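Local atomic coordinates of Alpha/beta hydrolase (Novosphingobium aromaticivorans, PDB entry 3BWX), a protein that probably acts as a hydrolase of the alpha/beta hydrolase family, with no specific substrate assigned, and binds calcium in the crystal. Residues F45-T50 with W178-K183; I102-G107 with P267-P272. The protein carries 1 engineered substitution. All blocks are in the same frame, centred on the assembly; numbering follows the deposited sequence. Where two conformers were deposited one is given.

Contact 1 of 2, residues F45-T50 with W178-K183; sequences FEDLAT and WLRYAK. With EDO (1,2-ethanediol), chain H; EDO (1,2-ethanediol), chain G.
R180 leaves its helix with CG anti to the backbone N (chi1 -174°) and then bends at chi3 (-61°), a path that carries its aliphatic part past the two acids E46 and D47 at the start of helix 46-52. D47 leans over to meet it, its CG anti to the carbonyl carbon (chi1 -70°). The touching is loose, carboxylate oxygens against arginine methylenes: D47 OD2 lies 4.0 Å from R180 CD, and E46 OE2 lies near R180 CG. D47 OD2 and R180 NE are 4.3 Å apart, but the oxygen lies off the plane of the guanidinium, not in line with any of its N-H groups, and what remains is probably a charge attraction short of a salt bridge. The real ion pairs are made by R184, one turn further along helix 175-185, which forms salt bridges with both E46 OE2 and D47 OD2. A water bridges the E46 side chain to the R180 backbone, donating to E46 OE2 at 2.8 Å and to R180 O at 2.7 Å. Two ethanediol molecules, probably from the crystallisation liquor, lie beside the arginine. One donates from O1 to D47 OD2 (2.6 Å) and sets its C1 over one face of the guanidinium, toward the rim; the other accepts a weak bond at O1 from R180 NH1 (3.3 Å). With helix 175-185 lying in the long insertion between strands 122-128 and 230-235, this polar, water-bridged meeting is consistent with a cap segment resting on the core domain of an alpha/beta hydrolase.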
ATOM      1  N   PHE A  45      -0.143   2.945  -7.328  1.00  7.80           N
ATOM      2  CA  PHE A  45       1.196   2.831  -7.915  1.00  7.89           C
ATOM      3  C   PHE A  45       1.284   3.148  -9.397  1.00  8.59           C
ATOM      4  O   PHE A  45       2.301   2.883 -10.058  1.00  9.99           O
ATOM      5  CB  PHE A  45       1.710   1.413  -7.632  1.00  8.33           C
ATOM      6  CG  PHE A  45       1.803   1.101  -6.169  1.00 10.64           C
ATOM      7  CD1 PHE A  45       2.812   1.677  -5.375  1.00 12.11           C
ATOM      8  CD2 PHE A  45       0.856   0.285  -5.571  1.00 10.06           C
ATOM      9  CE1 PHE A  45       2.874   1.410  -4.009  1.00 13.62           C
ATOM     10  CE2 PHE A  45       0.931   0.042  -4.201  1.00 11.90           C
ATOM     11  CZ  PHE A  45       1.913   0.588  -3.442  1.00 12.53           C
ATOM     12  N   GLU A  46       0.233   3.729  -9.968  1.00  9.68           N
ATOM     13  CA  GLU A  46       0.149   3.823 -11.425  1.00  8.59           C
ATOM     14  C   GLU A  46       1.272   4.690 -12.019  1.00  8.75           C
ATOM     15  O   GLU A  46       1.655   4.479 -13.171  1.00 13.25           O
ATOM     16  CB  GLU A  46      -1.217   4.376 -11.862  1.00 10.17           C
ATOM     17  CG  GLU A  46      -1.536   5.802 -11.400  1.00 10.67           C
ATOM     18  CD  GLU A  46      -2.958   6.325 -11.668  1.00 12.27           C
ATOM     19  OE1 GLU A  46      -3.794   5.517 -12.136  1.00 13.35           O
ATOM     20  OE2 GLU A  46      -3.223   7.531 -11.361  1.00 11.69           O
ATOM     21  N   ASP A  47       1.700   5.735 -11.298  1.00  8.15           N
ATOM     22  CA  ASP A  47       2.819   6.587 -11.770  1.00  9.08           C
ATOM     23  C   ASP A  47       4.199   6.035 -11.348  1.00 10.16           C
ATOM     24  O   ASP A  47       5.133   6.005 -12.157  1.00 11.28           O
ATOM     25  CB  ASP A  47       2.648   8.075 -11.322  1.00  8.22           C
ATOM     26  CG  ASP A  47       1.512   8.788 -12.041  1.00 13.73           C
ATOM     27  OD1 ASP A  47       0.880   8.171 -12.918  1.00 13.86           O
ATOM     28  OD2 ASP A  47       1.260   9.974 -11.720  1.00 14.64           O
ATOM     29  N   LEU A  48       4.308   5.555 -10.104  1.00  8.87           N
ATOM     30  CA  LEU A  48       5.596   4.991  -9.658  1.00  8.85           C
ATOM     31  C   LEU A  48       5.992   3.806 -10.531  1.00 10.31           C
ATOM     32  O   LEU A  48       7.123   3.658 -10.913  1.00  9.31           O
ATOM     33  CB  LEU A  48       5.498   4.539  -8.207  1.00  9.84           C
ATOM     34  CG  LEU A  48       6.775   3.936  -7.637  1.00  8.52           C
ATOM     35  CD1 LEU A  48       7.877   4.963  -7.632  1.00 12.52           C
ATOM     36  CD2 LEU A  48       6.501   3.367  -6.245  1.00 10.37           C
ATOM     37  N   ALA A  49       5.042   2.923 -10.795  1.00  7.48           N
ATOM     38  CA  ALA A  49       5.313   1.754 -11.594  1.00  8.16           C
ATOM     39  C   ALA A  49       5.827   2.136 -12.992  1.00  9.32           C
ATOM     40  O   ALA A  49       6.737   1.489 -13.510  1.00 12.68           O
ATOM     41  CB  ALA A  49       4.043   0.885 -11.707  1.00  9.92           C
ATOM     42  N   THR A  50       5.247   3.175 -13.608  1.00 10.03           N
ATOM     43  CA  THR A  50       5.704   3.609 -14.944  1.00 10.98           C
ATOM     44  C   THR A  50       7.110   4.192 -14.878  1.00 10.99           C
ATOM     45  O   THR A  50       7.851   4.102 -15.848  1.00 16.36           O
ATOM     46  CB  THR A  50       4.801   4.670 -15.614  1.00 14.65           C
ATOM     47  OG1 THR A  50       4.764   5.843 -14.818  1.00 24.42           O
ATOM     48  CG2 THR A  50       3.423   4.147 -15.793  1.00 13.18           C
ATOM     49  N   TRP A 178      -5.945  16.583  -6.410  1.00  9.69           N
ATOM     50  CA  TRP A 178      -7.101  15.899  -5.824  1.00 12.72           C
ATOM     51  C   TRP A 178      -7.867  14.970  -6.781  1.00 10.36           C
ATOM     52  O   TRP A 178      -8.363  13.924  -6.382  1.00 10.05           O
ATOM     53  CB  TRP A 178      -8.084  16.908  -5.211  1.00 11.57           C
ATOM     54  CG  TRP A 178      -7.530  17.543  -3.934  1.00 10.80           C
ATOM     55  CD1 TRP A 178      -7.125  18.821  -3.770  1.00 14.69           C
ATOM     56  CD2 TRP A 178      -7.323  16.876  -2.687  1.00  9.17           C
ATOM     57  NE1 TRP A 178      -6.657  19.002  -2.493  1.00 10.93           N
ATOM     58  CE2 TRP A 178      -6.739  17.819  -1.811  1.00  9.78           C
ATOM     59  CE3 TRP A 178      -7.525  15.569  -2.253  1.00  9.01           C
ATOM     60  CZ2 TRP A 178      -6.394  17.506  -0.488  1.00 10.94           C
ATOM     61  CZ3 TRP A 178      -7.144  15.247  -0.945  1.00  7.73           C
ATOM     62  CH2 TRP A 178      -6.602  16.223  -0.082  1.00 11.46           C
ATOM     63  N   LEU A 179      -7.998  15.382  -8.044  1.00  9.46           N
ATOM     64  CA  LEU A 179      -8.700  14.575  -9.043  1.00  7.92           C
ATOM     65  C   LEU A 179      -7.912  13.303  -9.367  1.00 10.13           C
ATOM     66  O   LEU A 179      -8.475  12.215  -9.481  1.00  9.96           O
ATOM     67  CB  LEU A 179      -8.985  15.392 -10.303  1.00  8.41           C
ATOM     68  CG  LEU A 179     -10.135  16.376 -10.192  1.00  9.95           C
ATOM     69  CD1 LEU A 179     -10.065  17.320 -11.422  1.00 10.93           C
ATOM     70  CD2 LEU A 179     -11.474  15.728 -10.073  1.00 13.40           C
ATOM     71  N   ARG A 180      -6.607  13.462  -9.510  1.00 10.00           N
ATOM     72  CA  ARG A 180      -5.721  12.319  -9.779  1.00  9.82           C
ATOM     73  C   ARG A 180      -5.838  11.291  -8.626  1.00 10.90           C
ATOM     74  O   ARG A 180      -5.967  10.093  -8.823  1.00 12.32           O
ATOM     75  CB  ARG A 180      -4.258  12.797  -9.920  1.00 11.01           C
ATOM     76  CG  ARG A 180      -3.321  11.660 -10.337  1.00 13.46           C
ATOM     77  CD  ARG A 180      -1.846  12.018 -10.210  1.00 19.02           C
ATOM     78  NE  ARG A 180      -1.557  13.120 -11.062  1.00 30.96           N
ATOM     79  CZ  ARG A 180      -1.014  14.299 -10.730  1.00 30.20           C
ATOM     80  NH1 ARG A 180      -0.532  14.617  -9.520  1.00 22.47           N
ATOM     81  NH2 ARG A 180      -0.867  15.160 -11.703  1.00 28.30           N
ATOM     82  N   TYR A 181      -5.819  11.808  -7.410  1.00 10.97           N
ATOM     83  CA  TYR A 181      -5.975  10.976  -6.236  1.00 11.29           C
ATOM     84  C   TYR A 181      -7.347  10.294  -6.201  1.00 10.51           C
ATOM     85  O   TYR A 181      -7.440   9.112  -5.833  1.00 11.18           O
ATOM     86  CB  TYR A 181      -5.840  11.912  -5.042  1.00 11.86           C
ATOM     87  CG  TYR A 181      -5.930  11.329  -3.647  1.00 14.17           C
ATOM     88  CD1 TYR A 181      -4.878  10.611  -3.122  1.00 16.67           C
ATOM     89  CD2 TYR A 181      -7.015  11.590  -2.838  1.00 14.76           C
ATOM     90  CE1 TYR A 181      -4.925  10.125  -1.829  1.00 18.05           C
ATOM     91  CE2 TYR A 181      -7.080  11.113  -1.549  1.00 15.72           C
ATOM     92  CZ  TYR A 181      -6.018  10.385  -1.050  1.00 15.16           C
ATOM     93  OH  TYR A 181      -6.047   9.895   0.252  1.00 22.12           O
ATOM     94  N   ALA A 182      -8.422  11.048  -6.488  1.00  9.02           N
ATOM     95  CA  ALA A 182      -9.805  10.552  -6.447  1.00  9.65           C
ATOM     96  C   ALA A 182      -9.893   9.332  -7.365  1.00  7.04           C
ATOM     97  O   ALA A 182     -10.489   8.306  -6.973  1.00  8.69           O
ATOM     98  CB  ALA A 182     -10.842  11.643  -6.841  1.00  8.58           C
ATOM     99  N   LYS A 183      -9.347   9.450  -8.591  1.00  7.78           N
ATOM    100  CA  LYS A 183      -9.512   8.363  -9.555  1.00  6.77           C
ATOM    101  C   LYS A 183      -8.728   7.143  -9.137  1.00  7.23           C
ATOM    102  O   LYS A 183      -9.041   6.027  -9.562  1.00  8.34           O
ATOM    103  CB  LYS A 183      -9.156   8.839 -10.982  1.00  8.90           C
ATOM    104  CG  LYS A 183     -10.163   9.861 -11.485  1.00 11.21           C
ATOM    105  CD  LYS A 183     -10.147  10.016 -12.989  1.00 21.55           C
ATOM    106  CE  LYS A 183     -10.987   8.930 -13.637  1.00 22.48           C
ATOM    107  NZ  LYS A 183     -10.941   8.989 -15.130  1.00 37.99           N
TER
HETATM  108  C1  EDO H 291      -0.885  12.106  -6.438  1.00 20.63           C
HETATM  109  O1  EDO H 291      -0.011  11.988  -7.585  1.00 21.20           O
HETATM  110  C2  EDO H 291      -1.675  13.418  -6.460  1.00 18.95           C
HETATM  111  O2  EDO H 291      -0.732  14.493  -6.325  1.00 29.26           O
HETATM  112  C1  EDO G 290       2.639  12.687 -10.383  1.00 17.11           C
HETATM  113  O1  EDO G 290       3.177  11.404 -10.707  1.00 15.08           O
HETATM  114  C2  EDO G 290       3.746  13.707 -10.495  1.00 27.34           C
HETATM  115  O2  EDO G 290       4.160  13.799 -11.865  1.00 24.94           O
HETATM  116  O   HOH W   1      -5.613   8.983 -11.245  1.00 10.23           O

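Contact 2 of 2, residues I102-G107 with P267-P272; sequences IGTSLG and PTLDEP. With EDO (1,2-ethanediol), chain F; EDO (1,2-ethanediol), chain H.
Buried apolar packing joins I102 to L269, where the end of strand 99-104, in the central sheet of the alpha/beta hydrolase fold, meets the loop leading to helix 272-282. I102 CG2 touches L269 CD1 at 3.9 Å, the two side chains passing antiparallel, side by side, rather than meeting end to end. T104 OG1 stands 4.2 Å from L269 CD1 and spends its polarity elsewhere, on N128 ND2, which also bonds to P267 O. Just beyond T104, the pattern G103, S105, G107 looks like the nucleophile elbow of the family, where the positive phi of S105 (58°) fits the tight strand-to-helix turn expected there. The loop is braced from within. T268 OG1 accepts from D270 N at 3.1 Å, an ST turn, while E271 folds back, bent at chi2, to offer its carboxylate to the turn. Replacing T268 with an alanine would probably leave D270 N without its side-chain acceptor and the ST turn without its bond. E271's carboxylate takes two backbone N-H groups of the turn: weakly that of L269 at OE1, and that of T268 N at E271 OE2, through its syn lone pair, at 2.9 Å with an N-H...O angle of 161°.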
ATOM      1  N   ILE A 102       7.671  -2.784  -1.714  1.00  7.41           N
ATOM      2  CA  ILE A 102       7.302  -1.385  -1.413  1.00  7.56           C
ATOM      3  C   ILE A 102       5.909  -1.440  -0.800  1.00 11.04           C
ATOM      4  O   ILE A 102       4.993  -1.750  -1.513  1.00 10.79           O
ATOM      5  CB  ILE A 102       7.310  -0.477  -2.675  1.00  7.17           C
ATOM      6  CG1 ILE A 102       8.693  -0.463  -3.322  1.00 10.23           C
ATOM      7  CG2 ILE A 102       6.784   0.905  -2.265  1.00  9.43           C
ATOM      8  CD1 ILE A 102       8.829   0.461  -4.551  1.00 10.37           C
ATOM      9  N   GLY A 103       5.747  -1.145   0.496  1.00  8.43           N
ATOM     10  CA  GLY A 103       4.481  -1.335   1.197  1.00  9.11           C
ATOM     11  C   GLY A 103       4.000  -0.069   1.883  1.00  8.81           C
ATOM     12  O   GLY A 103       4.748   0.548   2.678  1.00  8.92           O
ATOM     13  N   THR A 104       2.780   0.350   1.523  1.00  8.93           N
ATOM     14  CA  THR A 104       2.158   1.496   2.099  1.00 11.00           C
ATOM     15  C   THR A 104       1.195   1.106   3.182  1.00 10.45           C
ATOM     16  O   THR A 104       0.281   0.350   2.930  1.00 11.08           O
ATOM     17  CB  THR A 104       1.478   2.326   1.039  1.00 13.38           C
ATOM     18  OG1 THR A 104       2.491   2.863   0.176  1.00 10.19           O
ATOM     19  CG2 THR A 104       0.716   3.501   1.706  1.00 14.23           C
ATOM     20  N   SER A 105       1.405   1.634   4.390  0.50 10.06           N
ATOM     21  CA  SER A 105       0.446   1.403   5.471  0.50 10.58           C
ATOM     22  C   SER A 105       0.273  -0.108   5.743  0.50 12.59           C
ATOM     23  O   SER A 105       1.248  -0.794   6.041  0.50 11.69           O
ATOM     24  CB  SER A 105      -0.881   2.101   5.126  0.50 12.67           C
ATOM     25  OG  SER A 105      -0.612   3.426   4.716  0.50 19.39           O
ATOM     26  N   LEU A 106      -0.948  -0.640   5.637  1.00 12.41           N
ATOM     27  CA  LEU A 106      -1.154  -2.096   5.802  1.00 13.21           C
ATOM     28  C   LEU A 106      -0.223  -2.899   4.886  1.00 10.78           C
ATOM     29  O   LEU A 106       0.308  -3.942   5.252  1.00 10.15           O
ATOM     30  CB  LEU A 106      -2.597  -2.528   5.565  1.00 16.37           C
ATOM     31  CG  LEU A 106      -2.897  -4.029   5.743  1.00 17.48           C
ATOM     32  CD1 LEU A 106      -2.350  -4.604   7.069  1.00 18.78           C
ATOM     33  CD2 LEU A 106      -4.428  -4.203   5.606  1.00 16.76           C
ATOM     34  N   GLY A 107       0.023  -2.379   3.707  1.00 10.08           N
ATOM     35  CA  GLY A 107       1.023  -2.988   2.841  1.00 10.67           C
ATOM     36  C   GLY A 107       2.417  -3.068   3.422  1.00  9.76           C
ATOM     37  O   GLY A 107       3.133  -3.997   3.146  1.00 10.16           O
ATOM     38  N   PRO A 267       2.701   9.636   2.100  1.00  8.94           N
ATOM     39  CA  PRO A 267       3.284  10.045   0.823  1.00  9.45           C
ATOM     40  C   PRO A 267       2.687   9.234  -0.330  1.00  7.05           C
ATOM     41  O   PRO A 267       2.395   8.045  -0.188  1.00  8.75           O
ATOM     42  CB  PRO A 267       4.769   9.758   1.001  1.00  8.69           C
ATOM     43  CG  PRO A 267       4.971   9.950   2.495  1.00 10.39           C
ATOM     44  CD  PRO A 267       3.755   9.331   3.083  1.00 11.72           C
ATOM     45  N   THR A 268       2.441   9.889  -1.479  1.00  8.41           N
ATOM     46  CA  THR A 268       1.859   9.237  -2.623  1.00  9.50           C
ATOM     47  C   THR A 268       2.920   8.388  -3.381  1.00  9.67           C
ATOM     48  O   THR A 268       2.551   7.538  -4.215  1.00 12.00           O
ATOM     49  CB  THR A 268       1.275  10.248  -3.617  1.00 12.49           C
ATOM     50  OG1 THR A 268       2.321  11.067  -4.138  1.00  9.74           O
ATOM     51  CG2 THR A 268       0.159  11.100  -2.969  1.00 10.12           C
ATOM     52  N   LEU A 269       4.216   8.686  -3.101  1.00  8.47           N
ATOM     53  CA  LEU A 269       5.405   8.183  -3.798  1.00  7.11           C
ATOM     54  C   LEU A 269       5.613   8.852  -5.159  1.00  7.98           C
ATOM     55  O   LEU A 269       6.509   8.453  -5.931  1.00 10.18           O
ATOM     56  CB  LEU A 269       5.348   6.634  -3.920  1.00  9.63           C
ATOM     57  CG  LEU A 269       5.092   5.894  -2.608  1.00 11.97           C
ATOM     58  CD1 LEU A 269       5.070   4.396  -2.809  1.00 12.05           C
ATOM     59  CD2 LEU A 269       6.088   6.267  -1.518  1.00  8.91           C
ATOM     60  N   ASP A 270       4.776   9.841  -5.472  1.00  9.57           N
ATOM     61  CA  ASP A 270       4.973  10.703  -6.667  1.00  9.21           C
ATOM     62  C   ASP A 270       5.739  12.008  -6.372  1.00  8.27           C
ATOM     63  O   ASP A 270       6.078  12.759  -7.285  1.00 10.86           O
ATOM     64  CB  ASP A 270       3.647  11.036  -7.343  1.00  9.86           C
ATOM     65  CG  ASP A 270       2.852   9.809  -7.749  1.00 11.22           C
ATOM     66  OD1 ASP A 270       3.410   8.701  -8.001  1.00 11.87           O
ATOM     67  OD2 ASP A 270       1.635   9.974  -7.802  1.00 14.21           O
ATOM     68  N   GLU A 271       5.966  12.291  -5.094  1.00  8.89           N
ATOM     69  CA  GLU A 271       6.830  13.406  -4.704  1.00  9.83           C
ATOM     70  C   GLU A 271       8.263  13.210  -5.209  1.00 10.28           C
ATOM     71  O   GLU A 271       8.801  12.094  -5.125  1.00 10.20           O
ATOM     72  CB  GLU A 271       6.917  13.537  -3.174  1.00  9.57           C
ATOM     73  CG  GLU A 271       5.584  13.641  -2.434  1.00  7.43           C
ATOM     74  CD  GLU A 271       4.850  12.331  -2.182  1.00 14.12           C
ATOM     75  OE1 GLU A 271       5.443  11.233  -2.289  1.00 10.88           O
ATOM     76  OE2 GLU A 271       3.647  12.450  -1.825  1.00 15.25           O
ATOM     77  N   PRO A 272       8.881  14.270  -5.746  1.00  9.04           N
ATOM     78  CA  PRO A 272      10.262  14.095  -6.193  1.00 10.21           C
ATOM     79  C   PRO A 272      11.211  13.471  -5.178  1.00  9.80           C
ATOM     80  O   PRO A 272      12.039  12.598  -5.529  1.00 10.41           O
ATOM     81  CB  PRO A 272      10.710  15.510  -6.520  1.00 12.47           C
ATOM     82  CG  PRO A 272       9.416  16.180  -6.948  1.00 14.90           C
ATOM     83  CD  PRO A 272       8.390  15.635  -6.015  1.00 11.61           C
TER
HETATM   84  C1  EDO F 289       2.130  15.023  -5.077  1.00 28.33           C
HETATM   85  O1  EDO F 289       2.101  13.624  -4.777  1.00 29.91           O
HETATM   86  C2  EDO F 289       3.483  15.377  -5.616  1.00 32.44           C
HETATM   87  O2  EDO F 289       3.461  14.978  -6.987  1.00 41.60           O
HETATM   88  C1  EDO H 291      -0.885  12.106  -6.438  1.00 20.63           C
HETATM   89  O1  EDO H 291      -0.011  11.988  -7.585  1.00 21.20           O
HETATM   90  C2  EDO H 291      -1.675  13.418  -6.460  1.00 18.95           C
HETATM   91  O2  EDO H 291      -0.732  14.493  -6.325  1.00 29.26           O

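Overall arrangement
Contact 1 lies at the surface and contact 2 is buried, their centres about 11 Å apart, yet helix 46-52 and the residue leading into it serve both. Its D47 faces helix 175-185, whereas L48 CD2 and F45 CE1 turn to L269 CD1, each at 3.9 Å, adding to the apolar packing of contact 2. Chemistry follows depth: across contact 1 the meeting atoms are carboxylates, an arginine and a water, across contact 2 chiefly methyl groups, although the loop of contact 2 carries polar residues. D270 connects the two, packing on D47 and pairing with R184, the arginine that also holds E46 and D47. One ethanediol touches R180 in contact 1 and T268 and D270 in contact 2.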